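Local structure of Non-sulfated chondroitin lyase E66 (3VSN) at residues V54-N59 and I86-R91; L346-S351 and F410-G415; I357-W362 and M398-G403. The protein cleaves non-sulfated chondroitin as a lyase in the envelope of occlusion-derived baculovirus and is essential for oral infectivity, perhaps by digesting the chondroitin sulfate barrier of the host midgut. All coordinates share one frame; numbering follows the deposited sequence.

Interaction 1: V54-N59 and I86-R91; sequences VNPNRN and IGYCVR
R91 leaves its helix with CG beside the backbone N and then bends at chi3 (64°), a turn that carries its guanidinium across to N55 and P56. From segment 54-59, N55, whose CG stands trans to its own N, brings OD1 over one face of that guanidinium, 3.2 Å from R91 NE. The amide and guanidinium planes stand 76° apart; because the angle at NE is poor, the contact is polar but not a hydrogen bond. The bond proper is made at the edge: R91 NH1 lies 2.7 Å from P56 O, with the acceptor in the guanidinium plane. Arginine suits the place because its flat end has several N-H groups to give: NH1 serves P56 O while NE forms a salt bridge with D97.

P56 itself works with both ring and carbonyl. Its CG sits over one face of the Y88 ring, 3.9 Å from the centroid and 19° off the normal, a CH-pi contact in which the rigid pyrrolidine lies against the aromatic surface. The tyrosine reaches past the proline, and its OH donates to R58 O at 2.8 Å, meeting that oxygen near the ring plane. G87, with no side chain, lets P56 pack directly on the helix backbone, P56 CG coming within 3.6 Å of G87 C. A water accepts from N55 N and donates to G87 O.

The irregular segment 54-59, between helix 29-48 and strand 60-61, thus crosses one turn of helix 75-93 of the alpha-helical domain. Farther round that helix, V90 packs on helix 29-48, C89 on helices 103-119 and 138-154, and Y88 also touches helix 103-119.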
# COMPACT_ATOMS: atom_id res chain seq x y z
N VAL A 54 10.31 -19.16 -1.79
CA VAL A 54 11.68 -18.69 -1.59
C VAL A 54 12.56 -19.76 -0.97
O VAL A 54 12.13 -20.45 -0.04
CB VAL A 54 11.72 -17.43 -0.69
CG1 VAL A 54 13.13 -16.84 -0.65
CG2 VAL A 54 10.73 -16.39 -1.16
N ASN A 55 13.78 -19.88 -1.49
CA ASN A 55 14.81 -20.75 -0.92
C ASN A 55 14.28 -22.16 -0.59
O ASN A 55 14.36 -22.61 0.55
CB ASN A 55 15.45 -20.08 0.31
CG ASN A 55 16.71 -20.79 0.79
OD1 ASN A 55 17.45 -21.37 -0.00
ND2 ASN A 55 16.96 -20.73 2.09
N PRO A 56 13.73 -22.87 -1.60
CA PRO A 56 13.16 -24.18 -1.30
C PRO A 56 14.23 -25.21 -0.97
O PRO A 56 15.36 -25.12 -1.46
CB PRO A 56 12.46 -24.55 -2.61
CG PRO A 56 13.22 -23.84 -3.66
CD PRO A 56 13.64 -22.54 -3.04
N ASN A 57 13.88 -26.17 -0.12
CA ASN A 57 14.75 -27.31 0.14
C ASN A 57 13.98 -28.63 0.13
O ASN A 57 14.44 -29.63 0.67
CB ASN A 57 15.56 -27.12 1.43
CG ASN A 57 14.70 -27.14 2.68
OD1 ASN A 57 13.50 -26.85 2.64
ND2 ASN A 57 15.31 -27.49 3.81
N ARG A 58 12.81 -28.62 -0.50
CA ARG A 58 11.97 -29.81 -0.64
C ARG A 58 12.72 -30.91 -1.40
O ARG A 58 13.43 -30.64 -2.37
CB ARG A 58 10.66 -29.46 -1.36
CG ARG A 58 9.52 -30.42 -1.07
CD ARG A 58 8.29 -30.10 -1.90
NE ARG A 58 7.40 -29.11 -1.29
CZ ARG A 58 6.32 -29.41 -0.57
NH1 ARG A 58 5.98 -30.68 -0.37
NH2 ARG A 58 5.58 -28.44 -0.06
N ASN A 59 12.57 -32.15 -0.93
CA ASN A 59 13.23 -33.32 -1.53
C ASN A 59 12.68 -33.69 -2.90
O ASN A 59 11.50 -33.49 -3.18
CB ASN A 59 13.14 -34.53 -0.60
CG ASN A 59 14.16 -34.48 0.52
OD1 ASN A 59 15.35 -34.24 0.29
ND2 ASN A 59 13.71 -34.73 1.74
N ILE A 86 10.98 -23.06 -9.82
CA ILE A 86 11.46 -21.69 -10.04
C ILE A 86 12.35 -21.25 -8.87
O ILE A 86 13.42 -20.68 -9.09
CB ILE A 86 10.30 -20.69 -10.27
CG1 ILE A 86 9.59 -21.01 -11.60
CG2 ILE A 86 10.81 -19.25 -10.27
CD1 ILE A 86 8.22 -20.37 -11.75
N GLY A 87 11.93 -21.54 -7.64
CA GLY A 87 12.74 -21.25 -6.46
C GLY A 87 14.12 -21.90 -6.50
O GLY A 87 15.12 -21.29 -6.10
N TYR A 88 14.17 -23.13 -7.00
CA TYR A 88 15.44 -23.85 -7.16
C TYR A 88 16.31 -23.26 -8.28
O TYR A 88 17.54 -23.29 -8.18
CB TYR A 88 15.20 -25.34 -7.40
CG TYR A 88 15.19 -26.18 -6.13
CD1 TYR A 88 14.03 -26.82 -5.70
CD2 TYR A 88 16.35 -26.33 -5.36
CE1 TYR A 88 14.02 -27.59 -4.55
CE2 TYR A 88 16.35 -27.10 -4.20
CZ TYR A 88 15.18 -27.72 -3.80
OH TYR A 88 15.18 -28.49 -2.66
N CYS A 89 15.68 -22.73 -9.33
CA CYS A 89 16.41 -22.01 -10.38
C CYS A 89 17.15 -20.81 -9.80
O CYS A 89 18.32 -20.58 -10.13
CB CYS A 89 15.47 -21.53 -11.49
SG CYS A 89 14.85 -22.85 -12.55
N VAL A 90 16.47 -20.06 -8.94
CA VAL A 90 17.06 -18.89 -8.29
C VAL A 90 18.24 -19.29 -7.41
O VAL A 90 19.29 -18.64 -7.42
CB VAL A 90 16.00 -18.08 -7.51
CG1 VAL A 90 16.62 -16.88 -6.80
CG2 VAL A 90 14.88 -17.61 -8.44
N ARG A 91 18.08 -20.39 -6.66
CA ARG A 91 19.16 -20.96 -5.84
C ARG A 91 20.35 -21.39 -6.69
O ARG A 91 21.50 -21.10 -6.35
CB ARG A 91 18.66 -22.16 -5.03
CG ARG A 91 17.67 -21.82 -3.92
CD ARG A 91 17.54 -22.97 -2.93
NE ARG A 91 18.81 -23.22 -2.24
CZ ARG A 91 19.02 -24.21 -1.38
NH1 ARG A 91 18.06 -25.08 -1.09
NH2 ARG A 91 20.21 -24.34 -0.81
O HOH W 1 15.03 -19.28 -3.98

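Interaction 2: L346-S351 and F410-G415; sequences LAYYES and FRPTIG
Strands 349-351 and 408-410 form a two-stranded antiparallel sheet that carries E350, a residue important for catalysis, and the contact lies at the end of this pairing. Y348 N donates to F410 O at 2.8 Å, while F410 N donates to Y349 O at 2.9 Å. F410 O also receives a CA-H...O contact from A347 CA at 3.2 Å; the small alanine lets the chains approach this closely.

The Y348 side chain, with chi1 at 72°, passes obliquely across F410. Its CE1 lies 3.8 Å from F410 CB and its CD1 3.9 Å from P412 CB, while P412 N meets the ring at its edge. F410 turns its own ring edge to S351 OG, 3.5 Å from CE2, whereas that hydroxyl bonds to I400 O. R411 bends at chi2 to lay its CD on L346 C, then reaches D248 in a salt bridge.

The E350 side chain leaves the strand away from segment 410-415; OE1 forms a salt bridge with R300 NH1 and OE2 a hydrogen bond with H246 ND1. Backbone bonds on the neighbouring residues are consistent with a strand held in place beside this site.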
# COMPACT_ATOMS: atom_id res chain seq x y z
N LEU A 346 -14.29 8.74 -4.07
CA LEU A 346 -13.72 7.39 -3.92
C LEU A 346 -14.32 6.65 -2.73
O LEU A 346 -14.72 7.26 -1.74
CB LEU A 346 -12.19 7.45 -3.78
CG LEU A 346 -11.38 7.99 -4.97
CD1 LEU A 346 -9.94 8.25 -4.57
CD2 LEU A 346 -11.44 7.05 -6.17
N ALA A 347 -14.39 5.32 -2.84
CA ALA A 347 -14.87 4.48 -1.76
C ALA A 347 -14.01 4.69 -0.51
O ALA A 347 -12.80 4.85 -0.61
CB ALA A 347 -14.84 3.01 -2.17
N TYR A 348 -14.66 4.71 0.65
CA TYR A 348 -13.92 4.69 1.91
C TYR A 348 -13.70 3.26 2.38
O TYR A 348 -12.88 3.01 3.26
CB TYR A 348 -14.62 5.53 2.99
CG TYR A 348 -15.90 4.94 3.56
CD1 TYR A 348 -17.14 5.28 3.04
CD2 TYR A 348 -15.86 4.04 4.63
CE1 TYR A 348 -18.32 4.75 3.56
CE2 TYR A 348 -17.02 3.51 5.17
CZ TYR A 348 -18.24 3.87 4.63
OH TYR A 348 -19.39 3.33 5.16
N TYR A 349 -14.42 2.32 1.77
CA TYR A 349 -14.35 0.92 2.18
C TYR A 349 -14.86 -0.02 1.10
O TYR A 349 -15.71 0.35 0.29
CB TYR A 349 -15.12 0.71 3.49
CG TYR A 349 -14.99 -0.69 4.06
CD1 TYR A 349 -13.74 -1.24 4.32
CD2 TYR A 349 -16.12 -1.46 4.35
CE1 TYR A 349 -13.61 -2.52 4.84
CE2 TYR A 349 -16.00 -2.73 4.88
CZ TYR A 349 -14.75 -3.26 5.12
OH TYR A 349 -14.62 -4.52 5.64
N GLU A 350 -14.31 -1.24 1.09
CA GLU A 350 -14.81 -2.32 0.25
C GLU A 350 -14.85 -3.59 1.09
O GLU A 350 -13.87 -3.95 1.73
CB GLU A 350 -13.93 -2.52 -0.98
CG GLU A 350 -14.54 -3.43 -2.04
CD GLU A 350 -13.55 -3.85 -3.11
OE1 GLU A 350 -12.40 -4.20 -2.76
OE2 GLU A 350 -13.91 -3.84 -4.30
N SER A 351 -16.00 -4.26 1.08
CA SER A 351 -16.18 -5.52 1.80
C SER A 351 -16.45 -6.68 0.85
O SER A 351 -16.71 -6.48 -0.34
CB SER A 351 -17.32 -5.40 2.82
OG SER A 351 -18.53 -5.04 2.18
N PHE A 410 -18.20 1.35 -0.80
CA PHE A 410 -19.09 2.34 -0.21
C PHE A 410 -18.48 3.74 -0.28
O PHE A 410 -17.34 3.94 0.16
CB PHE A 410 -19.40 1.96 1.25
CG PHE A 410 -19.97 0.58 1.40
CD1 PHE A 410 -21.34 0.38 1.43
CD2 PHE A 410 -19.13 -0.53 1.49
CE1 PHE A 410 -21.88 -0.89 1.55
CE2 PHE A 410 -19.66 -1.81 1.60
CZ PHE A 410 -21.03 -1.99 1.64
N ARG A 411 -19.25 4.68 -0.83
CA ARG A 411 -18.87 6.09 -0.86
C ARG A 411 -19.27 6.75 0.46
O ARG A 411 -20.30 6.40 1.03
CB ARG A 411 -19.56 6.84 -2.01
CG ARG A 411 -19.20 6.37 -3.41
CD ARG A 411 -17.77 6.72 -3.79
NE ARG A 411 -17.52 6.39 -5.19
CZ ARG A 411 -17.74 7.22 -6.21
NH1 ARG A 411 -18.19 8.45 -5.99
NH2 ARG A 411 -17.49 6.82 -7.45
N PRO A 412 -18.46 7.71 0.94
CA PRO A 412 -18.82 8.43 2.15
C PRO A 412 -19.92 9.46 1.88
O PRO A 412 -19.99 9.99 0.77
CB PRO A 412 -17.51 9.14 2.53
CG PRO A 412 -16.85 9.39 1.21
CD PRO A 412 -17.19 8.20 0.36
N THR A 413 -20.77 9.71 2.87
CA THR A 413 -21.79 10.76 2.76
C THR A 413 -21.13 12.13 2.59
O THR A 413 -21.54 12.93 1.76
CB THR A 413 -22.71 10.78 4.00
OG1 THR A 413 -23.30 9.48 4.17
CG2 THR A 413 -23.82 11.82 3.85
N ILE A 414 -20.10 12.38 3.41
CA ILE A 414 -19.25 13.55 3.27
C ILE A 414 -17.80 13.08 3.17
O ILE A 414 -17.37 12.19 3.91
CB ILE A 414 -19.40 14.52 4.47
CG1 ILE A 414 -20.84 15.07 4.54
CG2 ILE A 414 -18.38 15.66 4.39
CD1 ILE A 414 -21.13 15.87 5.80
N GLY A 415 -17.06 13.67 2.23
CA GLY A 415 -15.63 13.43 2.11
C GLY A 415 -14.94 14.64 1.53
O GLY A 415 -14.99 14.87 0.32

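Interaction 3: I357-W362 and M398-G403; sequences IQAPLW and MRIPSG
I357 and R399 lie side by side where the turn leading into helix 359-364 meets the loop 398-403, in the beta-rich part of a lyase that joins an alpha/alpha toroid to a beta-sandwich. CB of R399 starts away from segment 357-362, but chi1 of -60° sets CG beside the backbone N, where it touches I357 CG2 at 3.7 Å. From CG to NE the chain runs extended alongside the isoleucine. CZ then comes to 3.9 Å from the same methyl and NH1 to 3.4 Å, so that CG2 lies over one face of the guanidinium. NH1 is also hydrogen-bonded to N356 OD1. Arginine suits this exposed margin: its aliphatic part and flat face cover a branched apolar side chain while its polar end finds an amide oxygen.

The segments come closest at I357 CA and M398 O, a CA-H...O contact of 3.3 Å with 154° at H, and two apolar contacts follow. I400 CD1 reaches A359 CB at 3.6 Å, the small alanine admitting the isoleucine tip to the start of the helix. P360 CG meets M398 CB at 3.8 Å; proline suits the first turn of a helix, where its missing N-H is not needed.

No direct hydrogen bond joins the segments. One water accepts from M398 N and probably donates to I357 O; another accepts from A359 N at 3.0 Å and donates to M398 O at 2.8 Å.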
# COMPACT_ATOMS: atom_id res chain seq x y z
N ILE A 357 -15.21 -6.17 8.49
CA ILE A 357 -14.94 -5.42 9.73
C ILE A 357 -13.77 -4.43 9.61
O ILE A 357 -13.35 -3.84 10.60
CB ILE A 357 -14.71 -6.36 10.94
CG1 ILE A 357 -13.49 -7.28 10.73
CG2 ILE A 357 -15.96 -7.18 11.24
CD1 ILE A 357 -13.06 -8.02 11.98
N GLN A 358 -13.27 -4.23 8.39
CA GLN A 358 -12.03 -3.48 8.18
C GLN A 358 -12.20 -1.97 7.92
O GLN A 358 -11.21 -1.26 7.76
CB GLN A 358 -11.21 -4.13 7.06
CG GLN A 358 -10.54 -5.45 7.44
CD GLN A 358 -11.48 -6.65 7.43
OE1 GLN A 358 -12.65 -6.55 7.04
NE2 GLN A 358 -10.97 -7.81 7.85
N ALA A 359 -13.45 -1.48 7.90
CA ALA A 359 -13.70 -0.06 7.60
C ALA A 359 -13.07 0.93 8.59
O ALA A 359 -12.51 1.94 8.16
CB ALA A 359 -15.19 0.21 7.43
N PRO A 360 -13.17 0.66 9.91
CA PRO A 360 -12.50 1.58 10.84
C PRO A 360 -11.00 1.73 10.59
O PRO A 360 -10.49 2.85 10.63
CB PRO A 360 -12.79 0.96 12.21
CG PRO A 360 -14.11 0.29 12.02
CD PRO A 360 -14.01 -0.32 10.64
N LEU A 361 -10.31 0.62 10.31
CA LEU A 361 -8.88 0.64 10.00
C LEU A 361 -8.57 1.45 8.74
O LEU A 361 -7.60 2.20 8.70
CB LEU A 361 -8.33 -0.79 9.88
CG LEU A 361 -6.82 -0.98 9.64
CD1 LEU A 361 -5.99 -0.46 10.81
CD2 LEU A 361 -6.52 -2.45 9.38
N TRP A 362 -9.42 1.31 7.72
CA TRP A 362 -9.24 2.03 6.45
C TRP A 362 -9.51 3.51 6.54
O TRP A 362 -9.01 4.29 5.72
CB TRP A 362 -10.14 1.44 5.37
CG TRP A 362 -9.67 0.12 4.80
CD1 TRP A 362 -8.84 -0.83 5.38
CD2 TRP A 362 -10.04 -0.44 3.49
NE1 TRP A 362 -8.66 -1.91 4.54
CE2 TRP A 362 -9.36 -1.74 3.40
CE3 TRP A 362 -10.83 -0.01 2.43
CZ2 TRP A 362 -9.48 -2.55 2.28
CZ3 TRP A 362 -10.95 -0.84 1.31
CH2 TRP A 362 -10.29 -2.08 1.24
N MET A 398 -17.13 -3.31 14.12
CA MET A 398 -18.00 -2.54 13.24
C MET A 398 -18.07 -3.24 11.89
O MET A 398 -17.07 -3.32 11.18
CB MET A 398 -17.48 -1.10 13.10
CG MET A 398 -18.21 -0.25 12.07
SD MET A 398 -19.98 -0.02 12.36
CE MET A 398 -19.98 1.08 13.77
N ARG A 399 -19.25 -3.76 11.56
CA ARG A 399 -19.45 -4.56 10.35
C ARG A 399 -20.17 -3.77 9.26
O ARG A 399 -21.17 -3.11 9.54
CB ARG A 399 -20.26 -5.82 10.65
CG ARG A 399 -19.63 -6.76 11.66
CD ARG A 399 -20.29 -8.13 11.62
NE ARG A 399 -19.64 -9.03 12.58
CZ ARG A 399 -18.60 -9.81 12.29
NH1 ARG A 399 -18.09 -9.84 11.07
NH2 ARG A 399 -18.08 -10.59 13.24
N ILE A 400 -19.65 -3.84 8.04
CA ILE A 400 -20.34 -3.30 6.86
C ILE A 400 -20.42 -4.40 5.80
O ILE A 400 -19.58 -4.46 4.90
CB ILE A 400 -19.67 -2.03 6.30
CG1 ILE A 400 -19.44 -0.98 7.40
CG2 ILE A 400 -20.49 -1.44 5.16
CD1 ILE A 400 -18.73 0.27 6.92
N PRO A 401 -21.42 -5.29 5.91
CA PRO A 401 -21.51 -6.47 5.05
C PRO A 401 -21.67 -6.13 3.58
O PRO A 401 -22.25 -5.10 3.24
CB PRO A 401 -22.78 -7.19 5.55
CG PRO A 401 -23.04 -6.63 6.91
CD PRO A 401 -22.57 -5.21 6.83
N SER A 402 -21.12 -6.98 2.72
CA SER A 402 -21.32 -6.86 1.28
C SER A 402 -22.78 -7.19 0.96
O SER A 402 -23.31 -8.21 1.42
CB SER A 402 -20.38 -7.81 0.54
OG SER A 402 -20.62 -7.78 -0.86
N GLY A 403 -23.43 -6.32 0.20
CA GLY A 403 -24.83 -6.51 -0.19
C GLY A 403 -24.96 -7.33 -1.46
O GLY A 403 -26.07 -7.57 -1.94
O HOH W 2 -14.30 -3.31 13.28
O HOH W 3 -16.17 -2.49 8.68

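In the fold
Interactions 2 and 3 are neighbours, their centres 11 Å apart, and they touch directly. Y349 OH lies 3.1 Å from Q358 N in a probable hydrogen bond, and S351 OG is 3.0 Å from I400 O, so the strand of interaction 2 is tied to both segments of interaction 3. Interaction 2 holds E350 itself; in interaction 3 the side chain of A359 stands about 9 Å from that of E350. Interaction 1 belongs to the alpha-helical domain, away from the annotated sites, with its nearest atoms about 26 Å from interaction 2 and about 25 Å from interaction 3.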